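Local coordinates for protein inactive glucansucrase (Lactobacillus reuteri, PDB 5JBD) that is an inactive glucansucrase of glycoside hydrolase family 70, a large single-chain protein built on a TIM-barrel-type domain with a bound calcium ion, at residues K457-L468 against L647-S657; D484-A492 against L568-Y578. All blocks are in the same frame, centred on the assembly; numbering follows the deposited sequence.

Interaction 1 (K457-L468 against L647-S657); sequences KDTVPQVYYGDL and LDSHMIYEDFS
Two adjacent staves of the TIM-type barrel meet here: strands 460-464 and 652-654 run parallel, pairing Q462 with I652, V463 with Y653 and Y464 with E654. Their axes approach to 4.5 Å at 26°, and four backbone bonds alternate across them: I652 N to P461 O, V463 N to I652 O, E654 N to V463 O and Y465 N to E654 O. On one face, Q462 CG lies against I652 CG2 (3.7 Å). V460 CG1 meets the other branch of I652, at CD1. E654, with CG anti to the backbone N (chi1 180°), brings OE1 to 3.3 Å from Y464 CD1, its carboxylate turned 60° from the ring; its OE2 bonds H392. From the face that carries V463, Y653 reaches past the strand end: its OH lies in plane at the edge of the Y465 ring, 3.4 Å from Y465 CD1, and L468 CD1 packs on Y653 CE1. F656 O, 3.4 Å from Y464 CE1, is buried without a polar partner in the model.

Before the strands, D648 OD2 takes the D458 N-H at 3.0 Å, on the syn side but tilted out of the carboxylate plane, and OD1 weakly takes that of T459. A water bonded to K457 NZ, D458 OD1 and D648 OD2 joins all three side chains, and the K457-D458 salt bridge (NZ to OD2, 3.0 Å) probably offsets the two nearby acids. K457 NZ also bonds T378 O, and D458 OD1 bonds S643 OG.

Strands 385-388 and 688-691 flank the pair, and helices 446-455 and 483-496 pack on the side bearing M651 and V463.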
loop_
_atom_site.group_PDB
_atom_site.type_symbol
_atom_site.label_atom_id
_atom_site.label_comp_id
_atom_site.label_asym_id
_atom_site.label_seq_id
_atom_site.Cartn_x
_atom_site.Cartn_y
_atom_site.Cartn_z
ATOM N N LYS A 457 -24.611 -9.492 -10.756
ATOM C CA LYS A 457 -24.726 -10.714 -9.961
ATOM C C LYS A 457 -23.330 -11.302 -9.735
ATOM O O LYS A 457 -22.398 -11.020 -10.500
ATOM C CB LYS A 457 -25.576 -11.735 -10.752
ATOM C CG LYS A 457 -25.974 -13.002 -10.014
ATOM C CD LYS A 457 -26.898 -13.855 -10.884
ATOM C CE LYS A 457 -27.357 -15.124 -10.180
ATOM N NZ LYS A 457 -26.207 -15.971 -9.795
ATOM N N ASP A 458 -23.211 -12.192 -8.752
ATOM C CA ASP A 458 -21.972 -12.905 -8.491
ATOM C C ASP A 458 -20.793 -11.952 -8.256
ATOM O O ASP A 458 -19.749 -12.037 -8.917
ATOM C CB ASP A 458 -21.689 -13.949 -9.584
ATOM C CG ASP A 458 -22.599 -15.170 -9.463
ATOM O OD1 ASP A 458 -22.640 -15.784 -8.381
ATOM O OD2 ASP A 458 -23.277 -15.499 -10.453
ATOM N N THR A 459 -21.008 -11.029 -7.326
ATOM C CA THR A 459 -19.951 -10.180 -6.808
ATOM C C THR A 459 -20.348 -9.494 -5.506
ATOM O O THR A 459 -21.527 -9.302 -5.233
ATOM C CB THR A 459 -19.514 -9.085 -7.850
ATOM O OG1 THR A 459 -18.284 -8.481 -7.429
ATOM C CG2 THR A 459 -20.571 -8.022 -8.017
ATOM N N VAL A 460 -19.346 -9.121 -4.705
ATOM C CA VAL A 460 -19.535 -8.157 -3.632
ATOM C C VAL A 460 -18.960 -6.824 -4.130
ATOM O O VAL A 460 -17.746 -6.665 -4.200
ATOM C CB VAL A 460 -18.854 -8.594 -2.311
ATOM C CG1 VAL A 460 -19.099 -7.554 -1.218
ATOM C CG2 VAL A 460 -19.356 -9.969 -1.887
ATOM N N PRO A 461 -19.831 -5.872 -4.511
ATOM C CA PRO A 461 -19.320 -4.587 -4.979
ATOM C C PRO A 461 -18.744 -3.754 -3.844
ATOM O O PRO A 461 -19.243 -3.837 -2.705
ATOM C CB PRO A 461 -20.555 -3.914 -5.542
ATOM C CG PRO A 461 -21.665 -4.419 -4.687
ATOM C CD PRO A 461 -21.306 -5.861 -4.424
ATOM N N GLN A 462 -17.711 -2.968 -4.174
ATOM C CA GLN A 462 -17.051 -2.075 -3.243
ATOM C C GLN A 462 -17.165 -0.631 -3.745
ATOM O O GLN A 462 -16.679 -0.326 -4.828
ATOM C CB GLN A 462 -15.590 -2.497 -3.067
ATOM C CG GLN A 462 -14.664 -1.541 -2.306
ATOM C CD GLN A 462 -13.649 -0.850 -3.222
ATOM O OE1 GLN A 462 -12.765 -1.504 -3.768
ATOM N NE2 GLN A 462 -13.777 0.465 -3.391
ATOM N N VAL A 463 -17.799 0.226 -2.937
ATOM C CA VAL A 463 -17.947 1.661 -3.211
ATOM C C VAL A 463 -16.742 2.419 -2.613
ATOM O O VAL A 463 -16.195 1.999 -1.576
ATOM C CB VAL A 463 -19.276 2.185 -2.623
ATOM C CG1 VAL A 463 -19.413 3.689 -2.835
ATOM C CG2 VAL A 463 -20.465 1.442 -3.219
ATOM N N TYR A 464 -16.316 3.502 -3.268
ATOM C CA TYR A 464 -15.139 4.299 -2.843
ATOM C C TYR A 464 -15.549 5.597 -2.155
ATOM O O TYR A 464 -16.337 6.374 -2.716
ATOM C CB TYR A 464 -14.278 4.647 -4.048
ATOM C CG TYR A 464 -13.011 5.452 -3.761
ATOM C CD1 TYR A 464 -12.091 5.042 -2.799
ATOM C CD2 TYR A 464 -12.725 6.616 -4.482
ATOM C CE1 TYR A 464 -10.928 5.768 -2.560
ATOM C CE2 TYR A 464 -11.564 7.344 -4.263
ATOM C CZ TYR A 464 -10.671 6.926 -3.290
ATOM O OH TYR A 464 -9.516 7.649 -3.080
ATOM N N TYR A 465 -14.988 5.838 -0.962
ATOM C CA TYR A 465 -15.187 7.087 -0.214
ATOM C C TYR A 465 -15.109 8.343 -1.086
ATOM O O TYR A 465 -15.983 9.218 -0.996
ATOM C CB TYR A 465 -14.159 7.214 0.922
ATOM C CG TYR A 465 -14.063 8.613 1.527
ATOM C CD1 TYR A 465 -15.139 9.164 2.224
ATOM C CD2 TYR A 465 -12.892 9.382 1.405
ATOM C CE1 TYR A 465 -15.072 10.440 2.776
ATOM C CE2 TYR A 465 -12.810 10.656 1.965
ATOM C CZ TYR A 465 -13.901 11.178 2.649
ATOM O OH TYR A 465 -13.850 12.431 3.218
ATOM N N GLY A 466 -14.066 8.428 -1.911
ATOM C CA GLY A 466 -13.855 9.595 -2.783
ATOM C C GLY A 466 -14.822 9.799 -3.956
ATOM O O GLY A 466 -14.733 10.816 -4.658
ATOM N N ASP A 467 -15.705 8.827 -4.210
ATOM C CA ASP A 467 -16.776 8.983 -5.186
ATOM C C ASP A 467 -18.051 9.520 -4.538
ATOM O O ASP A 467 -18.918 10.053 -5.240
ATOM C CB ASP A 467 -17.051 7.656 -5.919
ATOM C CG ASP A 467 -15.907 7.248 -6.850
ATOM O OD1 ASP A 467 -15.199 8.146 -7.352
ATOM O OD2 ASP A 467 -15.721 6.026 -7.087
ATOM N N LEU A 468 -18.152 9.428 -3.205
ATOM C CA LEU A 468 -19.254 10.060 -2.453
ATOM C C LEU A 468 -18.893 11.431 -1.876
ATOM O O LEU A 468 -19.771 12.271 -1.731
ATOM C CB LEU A 468 -19.732 9.152 -1.316
ATOM C CG LEU A 468 -20.296 7.771 -1.691
ATOM C CD1 LEU A 468 -20.862 7.079 -0.457
ATOM C CD2 LEU A 468 -21.366 7.879 -2.759
ATOM N N LEU A 647 -24.165 -14.190 -0.475
ATOM C CA LEU A 647 -22.916 -13.427 -0.567
ATOM C C LEU A 647 -23.132 -12.146 -1.384
ATOM O O LEU A 647 -22.594 -11.083 -1.028
ATOM C CB LEU A 647 -21.794 -14.255 -1.185
ATOM C CG LEU A 647 -20.405 -13.610 -1.091
ATOM C CD1 LEU A 647 -19.938 -13.551 0.360
ATOM C CD2 LEU A 647 -19.395 -14.377 -1.918
ATOM N N ASP A 648 -23.923 -12.254 -2.450
ATOM C CA ASP A 648 -24.288 -11.090 -3.300
ATOM C C ASP A 648 -25.022 -9.997 -2.542
ATOM O O ASP A 648 -24.991 -8.838 -2.960
ATOM C CB ASP A 648 -25.192 -11.502 -4.489
ATOM C CG ASP A 648 -24.463 -12.241 -5.595
ATOM O OD1 ASP A 648 -23.226 -12.356 -5.575
ATOM O OD2 ASP A 648 -25.146 -12.693 -6.546
ATOM N N SER A 649 -25.718 -10.351 -1.457
ATOM C CA SER A 649 -26.391 -9.347 -0.616
ATOM C C SER A 649 -25.435 -8.361 0.123
ATOM O O SER A 649 -25.876 -7.319 0.612
ATOM C CB SER A 649 -27.348 -10.037 0.379
ATOM O OG SER A 649 -28.329 -10.814 -0.290
ATOM N N HIS A 650 -24.138 -8.683 0.181
ATOM C CA HIS A 650 -23.135 -7.809 0.799
ATOM C C HIS A 650 -22.675 -6.695 -0.139
ATOM O O HIS A 650 -22.751 -6.817 -1.384
ATOM C CB HIS A 650 -21.931 -8.628 1.267
ATOM C CG HIS A 650 -22.274 -9.604 2.348
ATOM N ND1 HIS A 650 -21.775 -9.508 3.629
ATOM C CD2 HIS A 650 -23.118 -10.664 2.353
ATOM C CE1 HIS A 650 -22.297 -10.470 4.372
ATOM N NE2 HIS A 650 -23.116 -11.180 3.625
ATOM N N MET A 651 -22.232 -5.609 0.481
ATOM C CA MET A 651 -21.611 -4.477 -0.187
ATOM C C MET A 651 -20.543 -3.865 0.724
ATOM O O MET A 651 -20.811 -3.552 1.890
ATOM C CB MET A 651 -22.654 -3.414 -0.556
ATOM C CG MET A 651 -22.052 -2.149 -1.142
ATOM S SD MET A 651 -23.271 -1.102 -1.954
ATOM C CE MET A 651 -24.160 -0.522 -0.539
ATOM N N ILE A 652 -19.347 -3.713 0.159
ATOM C CA ILE A 652 -18.184 -3.175 0.834
ATOM C C ILE A 652 -18.112 -1.650 0.609
ATOM O O ILE A 652 -18.520 -1.158 -0.440
ATOM C CB ILE A 652 -16.887 -3.854 0.329
ATOM C CG1 ILE A 652 -16.902 -5.342 0.713
ATOM C CG2 ILE A 652 -15.641 -3.178 0.911
ATOM C CD1 ILE A 652 -15.958 -6.197 -0.102
ATOM N N TYR A 653 -17.608 -0.923 1.616
ATOM C CA TYR A 653 -17.318 0.518 1.500
ATOM C C TYR A 653 -15.873 0.798 1.907
ATOM O O TYR A 653 -15.481 0.476 3.033
ATOM C CB TYR A 653 -18.275 1.300 2.386
ATOM C CG TYR A 653 -18.115 2.804 2.339
ATOM C CD1 TYR A 653 -18.361 3.513 1.166
ATOM C CD2 TYR A 653 -17.752 3.526 3.476
ATOM C CE1 TYR A 653 -18.247 4.902 1.121
ATOM C CE2 TYR A 653 -17.613 4.916 3.441
ATOM C CZ TYR A 653 -17.875 5.605 2.270
ATOM O OH TYR A 653 -17.752 6.976 2.236
ATOM N N GLU A 654 -15.076 1.334 0.977
ATOM C CA GLU A 654 -13.704 1.748 1.263
ATOM C C GLU A 654 -13.792 3.110 1.947
ATOM O O GLU A 654 -14.261 4.066 1.338
ATOM C CB GLU A 654 -12.826 1.855 -0.009
ATOM C CG GLU A 654 -11.402 2.301 0.328
ATOM C CD GLU A 654 -10.400 2.238 -0.814
ATOM O OE1 GLU A 654 -10.775 2.114 -1.984
ATOM O OE2 GLU A 654 -9.196 2.327 -0.514
ATOM N N ASP A 655 -13.333 3.194 3.189
ATOM C CA ASP A 655 -13.607 4.382 4.028
ATOM C C ASP A 655 -12.597 5.528 3.940
ATOM O O ASP A 655 -12.735 6.514 4.662
ATOM C CB ASP A 655 -13.810 3.960 5.494
ATOM C CG ASP A 655 -12.531 3.934 6.312
ATOM O OD1 ASP A 655 -11.412 3.808 5.757
ATOM O OD2 ASP A 655 -12.669 4.038 7.557
ATOM N N PHE A 656 -11.578 5.406 3.095
ATOM C CA PHE A 656 -10.491 6.381 3.096
ATOM C C PHE A 656 -9.960 6.693 1.712
ATOM O O PHE A 656 -10.247 5.977 0.733
ATOM C CB PHE A 656 -9.337 5.884 3.970
ATOM C CG PHE A 656 -8.519 4.769 3.362
ATOM C CD1 PHE A 656 -8.979 3.461 3.378
ATOM C CD2 PHE A 656 -7.266 5.026 2.805
ATOM C CE1 PHE A 656 -8.221 2.429 2.830
ATOM C CE2 PHE A 656 -6.508 4.003 2.252
ATOM C CZ PHE A 656 -6.985 2.697 2.272
ATOM N N SER A 657 -9.163 7.763 1.669
ATOM C CA SER A 657 -8.349 8.137 0.514
ATOM C C SER A 657 -6.921 8.376 1.001
ATOM O O SER A 657 -6.718 8.825 2.132
ATOM C CB SER A 657 -8.891 9.439 -0.117
ATOM O OG SER A 657 -7.947 10.026 -1.020
HETATM O O HOH W 1 -25.144 -15.395 -7.278
#

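Interaction 2 (D484-A492 against L568-Y578); sequences DAITTLMRA and LIDTTENGLTY
T488 and L568 meet through branches that both stand anti to the backbone N: CG2 of the threonine, whose OG1 lies beside that N (chi1 -57°), and CG of the leucine (chi1 -170°). The two side chains slide past each other in opposite directions, with T488 CG2 4.0 Å from L568 CG. One helical turn on, A492 CB closes on the same leucine at CD2, 3.7 Å away. The end of L489 comes over to the strand, where its CD2 rests 3.7 Å from I569 CD1, the two side chains crossing at about a right angle.

The hydroxyl of T488 is turned back on its own helix: OG1 donates to D484 O at 2.6 Å. That carbonyl also accepts T488 N, the two donors coming from opposite faces of its plane, so the rotation of the threonine is fixed and its methyl is left to the strand.

Helix 483-496 belongs to the barrel, whereas strands 564-571 and 576-577 form a hairpin of an antiparallel sheet, probably part of the domain C found in this family. Helix and strand 568-571 run at 143° to each other. A classic beta bulge, in which L568 and I569 both face V615, lets these consecutive residues both point at the helix.

Y578 brings its ring beside the first helical turn. Its CE1 is 3.9 Å from T488 OG1, and its OH touches A485 CB at 3.5 Å; the nearby A485 N approaches that hydroxyl at an angle too poor for a hydrogen bond. A485 CB also meets L576 CD1, 3.9 Å away, and the L576 side chain touches V609 beyond the hairpin as well.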
loop_
_atom_site.group_PDB
_atom_site.type_symbol
_atom_site.label_atom_id
_atom_site.label_comp_id
_atom_site.label_asym_id
_atom_site.label_seq_id
_atom_site.Cartn_x
_atom_site.Cartn_y
_atom_site.Cartn_z
ATOM N N ASP A 484 -25.374 11.984 -5.276
ATOM C CA ASP A 484 -26.806 11.709 -5.449
ATOM C C ASP A 484 -27.035 10.462 -6.317
ATOM O O ASP A 484 -27.862 9.603 -5.982
ATOM C CB ASP A 484 -27.542 12.917 -6.041
ATOM C CG ASP A 484 -27.762 14.040 -5.033
ATOM O OD1 ASP A 484 -27.663 13.820 -3.812
ATOM O OD2 ASP A 484 -28.050 15.158 -5.483
ATOM N N ALA A 485 -26.291 10.358 -7.411
ATOM C CA ALA A 485 -26.421 9.227 -8.316
ATOM C C ALA A 485 -26.037 7.926 -7.646
ATOM O O ALA A 485 -26.797 6.956 -7.680
ATOM C CB ALA A 485 -25.562 9.437 -9.557
ATOM N N ILE A 486 -24.869 7.921 -7.003
ATOM C CA ILE A 486 -24.337 6.679 -6.426
ATOM C C ILE A 486 -25.207 6.196 -5.260
ATOM O O ILE A 486 -25.541 5.005 -5.205
ATOM C CB ILE A 486 -22.853 6.797 -6.053
ATOM C CG1 ILE A 486 -22.035 7.136 -7.308
ATOM C CG2 ILE A 486 -22.358 5.491 -5.434
ATOM C CD1 ILE A 486 -20.610 7.567 -7.052
ATOM N N THR A 487 -25.619 7.111 -4.374
ATOM C CA THR A 487 -26.465 6.743 -3.223
ATOM C C THR A 487 -27.866 6.301 -3.631
ATOM O O THR A 487 -28.441 5.390 -3.022
ATOM C CB THR A 487 -26.534 7.844 -2.148
ATOM O OG1 THR A 487 -27.015 9.072 -2.715
ATOM C CG2 THR A 487 -25.168 8.063 -1.528
ATOM N N THR A 488 -28.422 6.920 -4.672
ATOM C CA THR A 488 -29.675 6.426 -5.253
ATOM C C THR A 488 -29.536 4.953 -5.690
ATOM O O THR A 488 -30.391 4.129 -5.395
ATOM C CB THR A 488 -30.147 7.323 -6.419
ATOM O OG1 THR A 488 -30.297 8.654 -5.939
ATOM C CG2 THR A 488 -31.491 6.867 -6.975
ATOM N N LEU A 489 -28.439 4.632 -6.362
ATOM C CA LEU A 489 -28.188 3.256 -6.793
ATOM C C LEU A 489 -27.959 2.310 -5.597
ATOM O O LEU A 489 -28.413 1.153 -5.609
ATOM C CB LEU A 489 -26.990 3.213 -7.755
ATOM C CG LEU A 489 -27.191 3.918 -9.104
ATOM C CD1 LEU A 489 -25.844 4.110 -9.813
ATOM C CD2 LEU A 489 -28.163 3.120 -9.973
ATOM N N MET A 490 -27.268 2.803 -4.570
ATOM C CA MET A 490 -26.962 1.992 -3.379
ATOM C C MET A 490 -28.240 1.588 -2.630
ATOM O O MET A 490 -28.436 0.407 -2.330
ATOM C CB MET A 490 -25.991 2.739 -2.466
ATOM C CG MET A 490 -24.577 2.827 -3.009
ATOM S SD MET A 490 -23.550 3.968 -2.059
ATOM C CE MET A 490 -23.160 2.965 -0.621
ATOM N N ARG A 491 -29.139 2.550 -2.400
ATOM C CA ARG A 491 -30.412 2.270 -1.727
ATOM C C ARG A 491 -31.293 1.344 -2.569
ATOM O O ARG A 491 -31.910 0.413 -2.037
ATOM C CB ARG A 491 -31.190 3.557 -1.422
ATOM C CG ARG A 491 -30.601 4.429 -0.328
ATOM C CD ARG A 491 -31.378 5.733 -0.192
ATOM N NE ARG A 491 -30.543 6.794 0.383
ATOM C CZ ARG A 491 -30.524 7.168 1.668
ATOM N NH1 ARG A 491 -31.309 6.585 2.571
ATOM N NH2 ARG A 491 -29.701 8.147 2.061
ATOM N N ALA A 492 -31.369 1.611 -3.880
ATOM C CA ALA A 492 -32.144 0.762 -4.788
ATOM C C ALA A 492 -31.628 -0.687 -4.821
ATOM O O ALA A 492 -32.420 -1.635 -4.911
ATOM C CB ALA A 492 -32.169 1.361 -6.196
ATOM N N LEU A 568 -36.303 5.327 -12.107
ATOM C CA LEU A 568 -35.395 5.666 -11.004
ATOM C C LEU A 568 -34.358 6.713 -11.395
ATOM O O LEU A 568 -34.144 7.687 -10.663
ATOM C CB LEU A 568 -34.669 4.424 -10.498
ATOM C CG LEU A 568 -33.874 4.609 -9.192
ATOM C CD1 LEU A 568 -34.811 4.534 -8.001
ATOM C CD2 LEU A 568 -32.801 3.547 -9.075
ATOM N N ILE A 569 -33.677 6.479 -12.510
ATOM C CA ILE A 569 -32.714 7.430 -13.069
ATOM C C ILE A 569 -32.914 7.479 -14.579
ATOM O O ILE A 569 -33.019 6.438 -15.213
ATOM C CB ILE A 569 -31.248 7.019 -12.796
ATOM C CG1 ILE A 569 -30.990 6.878 -11.288
ATOM C CG2 ILE A 569 -30.280 8.032 -13.420
ATOM C CD1 ILE A 569 -29.603 6.374 -10.941
ATOM N N ASP A 570 -32.924 8.686 -15.141
ATOM C CA ASP A 570 -32.953 8.894 -16.592
ATOM C C ASP A 570 -31.981 10.031 -16.924
ATOM O O ASP A 570 -31.609 10.818 -16.044
ATOM C CB ASP A 570 -34.382 9.218 -17.061
ATOM C CG ASP A 570 -34.665 8.794 -18.522
ATOM O OD1 ASP A 570 -33.723 8.537 -19.302
ATOM O OD2 ASP A 570 -35.860 8.748 -18.895
ATOM N N THR A 571 -31.558 10.101 -18.183
ATOM C CA THR A 571 -30.584 11.101 -18.630
ATOM C C THR A 571 -31.303 12.318 -19.242
ATOM O O THR A 571 -32.290 12.155 -19.964
ATOM C CB THR A 571 -29.583 10.479 -19.630
ATOM O OG1 THR A 571 -28.977 9.316 -19.039
ATOM C CG2 THR A 571 -28.499 11.447 -20.006
ATOM N N THR A 572 -30.779 13.517 -18.955
ATOM C CA THR A 572 -31.247 14.791 -19.549
ATOM C C THR A 572 -30.081 15.470 -20.260
ATOM O O THR A 572 -28.934 15.041 -20.127
ATOM C CB THR A 572 -31.776 15.773 -18.476
ATOM O OG1 THR A 572 -30.687 16.193 -17.643
ATOM C CG2 THR A 572 -32.867 15.132 -17.630
ATOM N N GLU A 573 -30.357 16.552 -20.998
ATOM C CA GLU A 573 -29.282 17.262 -21.716
ATOM C C GLU A 573 -28.172 17.753 -20.778
ATOM O O GLU A 573 -26.994 17.712 -21.146
ATOM C CB GLU A 573 -29.833 18.436 -22.559
ATOM C CG GLU A 573 -30.720 18.029 -23.743
ATOM C CD GLU A 573 -30.062 17.112 -24.776
ATOM O OE1 GLU A 573 -28.819 17.151 -24.963
ATOM O OE2 GLU A 573 -30.811 16.347 -25.429
ATOM N N ASN A 574 -28.547 18.187 -19.574
ATOM C CA ASN A 574 -27.588 18.715 -18.582
ATOM C C ASN A 574 -27.058 17.706 -17.556
ATOM O O ASN A 574 -25.961 17.909 -17.021
ATOM C CB ASN A 574 -28.190 19.918 -17.845
ATOM C CG ASN A 574 -28.415 21.103 -18.761
ATOM O OD1 ASN A 574 -27.719 21.283 -19.773
ATOM N ND2 ASN A 574 -29.399 21.923 -18.414
ATOM N N GLY A 575 -27.800 16.631 -17.291
ATOM C CA GLY A 575 -27.336 15.642 -16.305
ATOM C C GLY A 575 -28.250 14.447 -16.160
ATOM O O GLY A 575 -28.557 13.770 -17.155
ATOM N N LEU A 576 -28.669 14.184 -14.921
ATOM C CA LEU A 576 -29.562 13.069 -14.585
ATOM C C LEU A 576 -30.807 13.628 -13.916
ATOM O O LEU A 576 -30.742 14.696 -13.311
ATOM C CB LEU A 576 -28.870 12.115 -13.611
ATOM C CG LEU A 576 -27.598 11.424 -14.098
ATOM C CD1 LEU A 576 -26.940 10.655 -12.959
ATOM C CD2 LEU A 576 -27.914 10.493 -15.258
ATOM N N THR A 577 -31.917 12.899 -14.000
ATOM C CA THR A 577 -33.142 13.227 -13.252
ATOM C C THR A 577 -33.638 11.992 -12.488
ATOM O O THR A 577 -33.473 10.848 -12.962
ATOM C CB THR A 577 -34.282 13.775 -14.158
ATOM O OG1 THR A 577 -35.427 14.069 -13.355
ATOM C CG2 THR A 577 -34.703 12.790 -15.221
ATOM N N TYR A 578 -34.227 12.245 -11.312
ATOM C CA TYR A 578 -34.728 11.202 -10.393
ATOM C C TYR A 578 -36.252 11.214 -10.286
ATOM O O TYR A 578 -36.821 10.406 -9.553
ATOM C CB TYR A 578 -34.069 11.371 -9.001
ATOM C CG TYR A 578 -32.569 11.430 -9.129
ATOM C CD1 TYR A 578 -31.835 10.270 -9.317
ATOM C CD2 TYR A 578 -31.876 12.656 -9.144
ATOM C CE1 TYR A 578 -30.452 10.305 -9.484
ATOM C CE2 TYR A 578 -30.488 12.694 -9.310
ATOM C CZ TYR A 578 -29.781 11.503 -9.478
ATOM O OH TYR A 578 -28.409 11.477 -9.663
#

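Interaction 1 is deep barrel wall, held by strand-to-strand backbone bonds and a water-linked group of charged side chains; interaction 2 is partly buried, farther from the chain's centre, and made of side-chain packing between a barrel helix and the neighbouring antiparallel sheet. The centres of interactions 1 and 2 are about 18 Å apart, yet the two touch. Helix 483-496 turns another side to helix 465-468 and the loop residue M651: I486 packs on D467 and L468, T487 on L468, and M490 meets M651 through their CE methyls. T488 and A492 look to the hairpin, while L489 touches both I569 and helix 446-455. The one helix thus lies between 457-468 and 647-657 and the sheet containing 568-578.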